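Local structure of odorant binding protein 4 (Chrysopa pallens, 6JPM) at residues A[17-21]-A[22-26]; A[30-34]-A[35-39]. The protein probably binds small hydrophobic odorants, as a secreted member of the PBP/GOBP family of insect odorant-binding proteins. One frame throughout, in Å; residues are numbered along the deposited sequence.

Contact 1 of 2, residues A[17-21]-A[22-26]; sequences MCQPK and TKVTD
The side-chain amide of Gln19 bridges the end of one helix and the start of the next, its nitrogen giving two hydrogen bonds to the chain that leads into helix 26-32. Gln19 NE2 lies 2.7 Å from Asp26 OD1, meeting the carboxylate oxygen nearly along its C-O axis, and 3.1 Å from the backbone oxygen Val24 O. Both acceptors lie close to the amide plane and both bonds are fairly straight, so the two partners together fix the rotation of the amide; the carboxylate is turned 51° from it. The stem reaches this point with CG anti to the backbone N (chi1 173°) and an extended chain beyond, which carries the amide out from the side of the last turn toward Val24 and Asp26. Gln19 CG packs against Val24 CG1 at 3.9 Å, the two side chains crossing at about a right angle.

The turn is tied back to the same helix. Gln19 O accepts from Lys23 N at 2.8 Å and from Thr22 N at 3.2 Å, while Thr22 OG1 donates to Cys18 O at 3.0 Å, doubling a weak bond from Thr22 N. The hydroxyl reaches that carbonyl because chi1 of 63° sets OG1 between the backbone N and the carbonyl carbon.

A second shell positions these groups: Arg15 hydrogen-bonds Gln19 OE1 through NE and forms a salt bridge to Asp26 OD1 through NH2. The side chain of Thr25, the N-cap of helix 26-32, caps a first-turn backbone N while Thr25 N bonds Gln28 OE1, consistent with a capping box. A helix end left through Lys23 at positive phi, then at once an N-cap, joins helices 4-22 and 26-32 beside the Cys18-Cys49 disulfide of the PBP/GOBP fold.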
ATOM      1  N   MET A  17     -10.657  -8.792  -3.166  1.00 25.58           N
ATOM      2  CA  MET A  17      -9.884  -9.940  -3.618  1.00 25.19           C
ATOM      3  C   MET A  17      -8.851 -10.378  -2.579  1.00 28.54           C
ATOM      4  O   MET A  17      -8.712 -11.576  -2.307  1.00 26.31           O
ATOM      5  CB  MET A  17      -9.203  -9.606  -4.938  1.00 27.90           C
ATOM      6  CG  MET A  17      -8.135 -10.614  -5.289  1.00 46.06           C
ATOM      7  SD  MET A  17      -7.030  -9.954  -6.524  1.00 67.91           S
ATOM      8  CE  MET A  17      -6.388  -8.534  -5.661  1.00 71.55           C
ATOM      9  N   CYS A  18      -8.132  -9.429  -1.973  1.00 26.44           N
ATOM     10  CA  CYS A  18      -6.984  -9.788  -1.140  1.00 20.34           C
ATOM     11  C   CYS A  18      -7.355 -10.212   0.272  1.00 17.36           C
ATOM     12  O   CYS A  18      -6.602 -10.968   0.896  1.00 21.33           O
ATOM     13  CB  CYS A  18      -6.007  -8.620  -1.059  1.00 19.30           C
ATOM     14  SG  CYS A  18      -5.048  -8.464  -2.584  1.00 24.79           S
ATOM     15  N   GLN A  19      -8.466  -9.713   0.822  1.00 16.05           N
ATOM     16  CA  GLN A  19      -8.789 -10.097   2.193  1.00 17.16           C
ATOM     17  C   GLN A  19      -9.133 -11.580   2.294  1.00 21.70           C
ATOM     18  O   GLN A  19      -8.539 -12.261   3.152  1.00 21.87           O
ATOM     19  CB  GLN A  19      -9.900  -9.198   2.757  1.00 18.61           C
ATOM     20  CG  GLN A  19     -10.418  -9.660   4.130  1.00 16.79           C
ATOM     21  CD  GLN A  19     -11.333  -8.642   4.813  1.00 24.68           C
ATOM     22  OE1 GLN A  19     -12.006  -7.857   4.147  1.00 21.82           O
ATOM     23  NE2 GLN A  19     -11.355  -8.653   6.136  1.00 19.60           N
ATOM     24  N   PRO A  20     -10.027 -12.153   1.481  1.00 22.36           N
ATOM     25  CA  PRO A  20     -10.283 -13.599   1.576  1.00 20.50           C
ATOM     26  C   PRO A  20      -9.067 -14.452   1.269  1.00 19.50           C
ATOM     27  O   PRO A  20      -8.983 -15.582   1.753  1.00 28.05           O
ATOM     28  CB  PRO A  20     -11.384 -13.851   0.531  1.00 23.52           C
ATOM     29  CG  PRO A  20     -11.878 -12.547   0.115  1.00 28.41           C
ATOM     30  CD  PRO A  20     -10.851 -11.518   0.434  1.00 26.58           C
ATOM     31  N   LYS A  21      -8.138 -13.965   0.454  1.00 24.31           N
ATOM     32  CA  LYS A  21      -6.962 -14.751   0.116  1.00 21.09           C
ATOM     33  C   LYS A  21      -5.997 -14.870   1.277  1.00 23.28           C
ATOM     34  O   LYS A  21      -5.277 -15.864   1.374  1.00 29.07           O
ATOM     35  CB  LYS A  21      -6.275 -14.126  -1.095  1.00 24.79           C
ATOM     36  CG  LYS A  21      -5.155 -14.945  -1.688  1.00 43.58           C
ATOM     37  CD  LYS A  21      -4.540 -14.235  -2.899  1.00 59.22           C
ATOM     38  CE  LYS A  21      -5.596 -13.840  -3.931  1.00 69.96           C
ATOM     39  NZ  LYS A  21      -5.000 -13.195  -5.139  1.00 74.82           N
ATOM     40  N   THR A  22      -6.029 -13.900   2.162  1.00 22.46           N
ATOM     41  CA  THR A  22      -5.056 -13.843   3.272  1.00 23.72           C
ATOM     42  C   THR A  22      -5.696 -14.063   4.637  1.00 22.13           C
ATOM     43  O   THR A  22      -4.946 -14.239   5.528  1.00 22.48           O
ATOM     44  CB  THR A  22      -4.309 -12.504   3.255  1.00 23.63           C
ATOM     45  OG1 THR A  22      -5.221 -11.426   3.463  1.00 25.23           O
ATOM     46  CG2 THR A  22      -3.509 -12.318   1.993  1.00 16.27           C
ATOM     47  N   LYS A  23      -7.016 -13.919   4.750  1.00 25.06           N
ATOM     48  CA  LYS A  23      -7.781 -14.044   5.995  1.00 25.66           C
ATOM     49  C   LYS A  23      -7.410 -12.984   7.026  1.00 23.81           C
ATOM     50  O   LYS A  23      -7.654 -13.165   8.228  1.00 26.19           O
ATOM     51  CB  LYS A  23      -7.639 -15.438   6.607  1.00 28.73           C
ATOM     52  CG  LYS A  23      -8.178 -16.513   5.702  1.00 32.05           C
ATOM     53  CD  LYS A  23      -9.670 -16.420   5.575  1.00 44.30           C
ATOM     54  CE  LYS A  23     -10.321 -17.008   6.810  1.00 55.77           C
ATOM     55  NZ  LYS A  23      -9.544 -18.168   7.336  1.00 58.72           N
ATOM     56  N   VAL A  24      -6.849 -11.860   6.584  1.00 18.74           N
ATOM     57  CA  VAL A  24      -6.719 -10.719   7.476  1.00 17.13           C
ATOM     58  C   VAL A  24      -8.118 -10.333   7.947  1.00 17.69           C
ATOM     59  O   VAL A  24      -9.097 -10.491   7.207  1.00 19.93           O
ATOM     60  CB  VAL A  24      -5.996  -9.584   6.727  1.00 20.19           C
ATOM     61  CG1 VAL A  24      -6.827  -9.087   5.541  1.00 15.49           C
ATOM     62  CG2 VAL A  24      -5.612  -8.460   7.666  1.00 16.11           C
ATOM     63  N   THR A  25      -8.237  -9.870   9.194  1.00 20.51           N
ATOM     64  CA  THR A  25      -9.556  -9.502   9.702  1.00 26.16           C
ATOM     65  C   THR A  25      -9.856  -8.031   9.406  1.00 22.44           C
ATOM     66  O   THR A  25      -8.958  -7.224   9.142  1.00 21.38           O
ATOM     67  CB  THR A  25      -9.682  -9.759  11.221  1.00 33.40           C
ATOM     68  OG1 THR A  25      -8.858  -8.842  11.962  1.00 28.24           O
ATOM     69  CG2 THR A  25      -9.309 -11.215  11.593  1.00 25.15           C
ATOM     70  N   ASP A  26     -11.148  -7.690   9.481  1.00 18.49           N
ATOM     71  CA  ASP A  26     -11.577  -6.295   9.340  1.00 22.14           C
ATOM     72  C   ASP A  26     -10.891  -5.399  10.361  1.00 24.29           C
ATOM     73  O   ASP A  26     -10.472  -4.284  10.034  1.00 23.98           O
ATOM     74  CB  ASP A  26     -13.097  -6.183   9.523  1.00 26.94           C
ATOM     75  CG  ASP A  26     -13.883  -6.657   8.314  1.00 32.15           C
ATOM     76  OD1 ASP A  26     -13.276  -7.094   7.299  1.00 26.76           O
ATOM     77  OD2 ASP A  26     -15.128  -6.586   8.385  1.00 26.91           O
TER

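Contact 2 of 2, residues A[30-34]-A[35-39]; sequences NNFHK and GVFDD
Asn31 O is gripped by two backbone donors, Lys34 N at 2.9 Å and Val36 N at 3.0 Å, which reach it from opposite faces of its carbonyl plane. The neighbouring carbonyl, Phe32 O, takes Gly35 N at 3.0 Å and closes a type I turn from Phe32 to Gly35. Together the bonds from Val36 and Gly35 make a Schellman motif that ends helix 26-32, with Gly35 as its C' residue at the positive phi (74°) that favours glycine.

Beyond the glycine the chain doubles back, and Phe37 packs on Phe32 in an edge-to-face pair: the CD1-CE1 edge of Phe37 points at one face of the Phe32 ring, with centroids 4.8 Å apart and planes at 60°. The closest atoms are Phe37 CD1 and Phe32 CE2, 3.6 Å apart. CG anti to the backbone N (chi1 -160°) places the Phe32 ring where Phe37 can reach one face. On the other flank of the turn, Asn31 CB rests 3.9 Å from Val36 CB. Outward, Phe32 touches Ala105 and Phe37 touches Tyr102 and Lys106, all on helix 99-111. Replacing Phe32 by an alanine removes the ring, and the edge of Phe37 would probably lose its aromatic partner, with a gap opened beside Ala105. The chemistry thus divides the work: backbone bonds stop the helix, and aromatic packing holds the departing chain over its last turn.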
ATOM      1  N   ASN A  30      -8.541  -2.175   9.769  1.00 19.48           N
ATOM      2  CA  ASN A  30      -8.930  -0.899  10.368  1.00 20.62           C
ATOM      3  C   ASN A  30      -7.836  -0.358  11.287  1.00 22.56           C
ATOM      4  O   ASN A  30      -7.530   0.842  11.264  1.00 21.78           O
ATOM      5  CB  ASN A  30     -10.259  -1.058  11.136  1.00 24.81           C
ATOM      6  CG  ASN A  30     -11.463  -1.337  10.200  1.00 30.44           C
ATOM      7  OD1 ASN A  30     -11.399  -1.065   8.995  1.00 25.96           O
ATOM      8  ND2 ASN A  30     -12.567  -1.869  10.761  1.00 24.29           N
ATOM      9  N   ASN A  31      -7.247  -1.221  12.116  1.00 20.91           N
ATOM     10  CA  ASN A  31      -6.091  -0.818  12.911  1.00 25.22           C
ATOM     11  C   ASN A  31      -4.984  -0.245  12.036  1.00 20.73           C
ATOM     12  O   ASN A  31      -4.420   0.805  12.346  1.00 21.83           O
ATOM     13  CB  ASN A  31      -5.564  -2.006  13.714  1.00 21.98           C
ATOM     14  CG  ASN A  31      -6.413  -2.300  14.927  1.00 32.47           C
ATOM     15  OD1 ASN A  31      -7.172  -1.453  15.388  1.00 33.54           O
ATOM     16  ND2 ASN A  31      -6.306  -3.517  15.439  1.00 36.16           N
ATOM     17  N   PHE A  32      -4.674  -0.911  10.927  1.00 24.62           N
ATOM     18  CA  PHE A  32      -3.560  -0.457  10.093  1.00 22.70           C
ATOM     19  C   PHE A  32      -3.781   0.972   9.610  1.00 27.61           C
ATOM     20  O   PHE A  32      -2.867   1.800   9.656  1.00 27.73           O
ATOM     21  CB  PHE A  32      -3.358  -1.410   8.906  1.00 19.75           C
ATOM     22  CG  PHE A  32      -1.972  -1.301   8.273  1.00 23.43           C
ATOM     23  CD1 PHE A  32      -1.651  -0.234   7.446  1.00 19.43           C
ATOM     24  CD2 PHE A  32      -0.982  -2.239   8.558  1.00 23.79           C
ATOM     25  CE1 PHE A  32      -0.371  -0.107   6.892  1.00 22.83           C
ATOM     26  CE2 PHE A  32       0.295  -2.120   8.003  1.00 27.13           C
ATOM     27  CZ  PHE A  32       0.596  -1.048   7.167  1.00 24.19           C
ATOM     28  N   HIS A  33      -5.004   1.293   9.180  1.00 26.80           N
ATOM     29  CA  HIS A  33      -5.303   2.635   8.687  1.00 25.29           C
ATOM     30  C   HIS A  33      -5.353   3.680   9.781  1.00 29.31           C
ATOM     31  O   HIS A  33      -5.546   4.855   9.468  1.00 32.24           O
ATOM     32  CB  HIS A  33      -6.635   2.648   7.933  1.00 25.22           C
ATOM     33  CG  HIS A  33      -6.560   2.024   6.578  1.00 29.12           C
ATOM     34  ND1 HIS A  33      -6.646   0.665   6.384  1.00 29.28           N
ATOM     35  CD2 HIS A  33      -6.387   2.571   5.352  1.00 32.21           C
ATOM     36  CE1 HIS A  33      -6.540   0.399   5.095  1.00 29.08           C
ATOM     37  NE2 HIS A  33      -6.385   1.537   4.446  1.00 28.87           N
ATOM     38  N   LYS A  34      -5.207   3.286  11.045  1.00 34.26           N
ATOM     39  CA  LYS A  34      -5.037   4.213  12.152  1.00 31.22           C
ATOM     40  C   LYS A  34      -3.645   4.118  12.764  1.00 32.65           C
ATOM     41  O   LYS A  34      -3.446   4.525  13.908  1.00 34.61           O
ATOM     42  CB  LYS A  34      -6.089   3.957  13.225  1.00 29.13           C
ATOM     43  CG  LYS A  34      -7.514   4.266  12.795  1.00 34.55           C
ATOM     44  CD  LYS A  34      -8.464   4.107  13.957  1.00 36.49           C
ATOM     45  CE  LYS A  34      -9.771   4.851  13.715  1.00 34.86           C
ATOM     46  NZ  LYS A  34     -10.246   4.703  12.310  1.00 33.33           N
ATOM     47  N   GLY A  35      -2.679   3.576  12.039  1.00 25.74           N
ATOM     48  CA  GLY A  35      -1.321   3.545  12.554  1.00 25.61           C
ATOM     49  C   GLY A  35      -1.070   2.532  13.646  1.00 27.23           C
ATOM     50  O   GLY A  35      -0.094   2.658  14.389  1.00 30.33           O
ATOM     51  N   VAL A  36      -1.920   1.526  13.771  1.00 28.84           N
ATOM     52  CA  VAL A  36      -1.702   0.434  14.710  1.00 31.50           C
ATOM     53  C   VAL A  36      -1.337  -0.781  13.878  1.00 30.61           C
ATOM     54  O   VAL A  36      -2.188  -1.353  13.185  1.00 27.97           O
ATOM     55  CB  VAL A  36      -2.928   0.171  15.587  1.00 34.19           C
ATOM     56  CG1 VAL A  36      -2.693  -1.062  16.423  1.00 33.40           C
ATOM     57  CG2 VAL A  36      -3.202   1.394  16.477  1.00 33.01           C
ATOM     58  N   PHE A  37      -0.076  -1.178  13.960  1.00 26.81           N
ATOM     59  CA  PHE A  37       0.530  -2.114  13.017  1.00 30.18           C
ATOM     60  C   PHE A  37       0.677  -3.478  13.673  1.00 32.62           C
ATOM     61  O   PHE A  37       1.499  -3.661  14.573  1.00 41.13           O
ATOM     62  CB  PHE A  37       1.875  -1.575  12.540  1.00 30.00           C
ATOM     63  CG  PHE A  37       1.780  -0.238  11.866  1.00 27.58           C
ATOM     64  CD1 PHE A  37       0.836  -0.012  10.875  1.00 26.72           C
ATOM     65  CD2 PHE A  37       2.614   0.806  12.243  1.00 26.27           C
ATOM     66  CE1 PHE A  37       0.742   1.211  10.247  1.00 24.89           C
ATOM     67  CE2 PHE A  37       2.518   2.034  11.632  1.00 34.10           C
ATOM     68  CZ  PHE A  37       1.577   2.236  10.628  1.00 26.42           C
ATOM     69  N   ASP A  38      -0.132  -4.423  13.215  1.00 31.14           N
ATOM     70  CA  ASP A  38      -0.135  -5.798  13.688  1.00 35.39           C
ATOM     71  C   ASP A  38       0.788  -6.587  12.771  1.00 38.85           C
ATOM     72  O   ASP A  38       0.470  -6.786  11.595  1.00 39.50           O
ATOM     73  CB  ASP A  38      -1.565  -6.330  13.641  1.00 36.84           C
ATOM     74  CG  ASP A  38      -1.694  -7.758  14.099  1.00 38.70           C
ATOM     75  OD1 ASP A  38      -0.707  -8.351  14.576  1.00 45.74           O
ATOM     76  OD2 ASP A  38      -2.822  -8.284  13.977  1.00 36.48           O
ATOM     77  N   ASP A  39       1.942  -7.029  13.286  1.00 28.45           N
ATOM     78  CA  ASP A  39       2.845  -7.757  12.401  1.00 27.06           C
ATOM     79  C   ASP A  39       2.424  -9.212  12.206  1.00 30.65           C
ATOM     80  O   ASP A  39       3.237 -10.042  11.783  1.00 31.41           O
ATOM     81  CB  ASP A  39       4.289  -7.650  12.898  1.00 36.53           C
ATOM     82  CG  ASP A  39       4.548  -8.397  14.213  1.00 44.40           C
ATOM     83  OD1 ASP A  39       3.660  -9.101  14.745  1.00 45.50           O
ATOM     84  OD2 ASP A  39       5.689  -8.274  14.714  1.00 48.13           O
TER

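Overall arrangement
The two contacts lie in series along the chain, at the two ends of helix 26-32: contact 1 turns helix 4-22 into it, and contact 2 terminates it and starts the loop toward helix 41-53. Their centres are about 15 Å apart, and their segments do not touch. Gln28 and Ile29, between them, face both ways: Gln28 accepts from Thr25 N and donates to Asp38, while Ile29 packs on Gln19 and Val24 and its carbonyl takes ND1 of His33, whose NE2 bonds Leu118 O. The centres of contacts 1 and 2 are about 14 and 12 Å from that of the chain. Contact 1 faces helix 41-53, where Tyr46 meets Val24, and contact 2 faces helix 99-111.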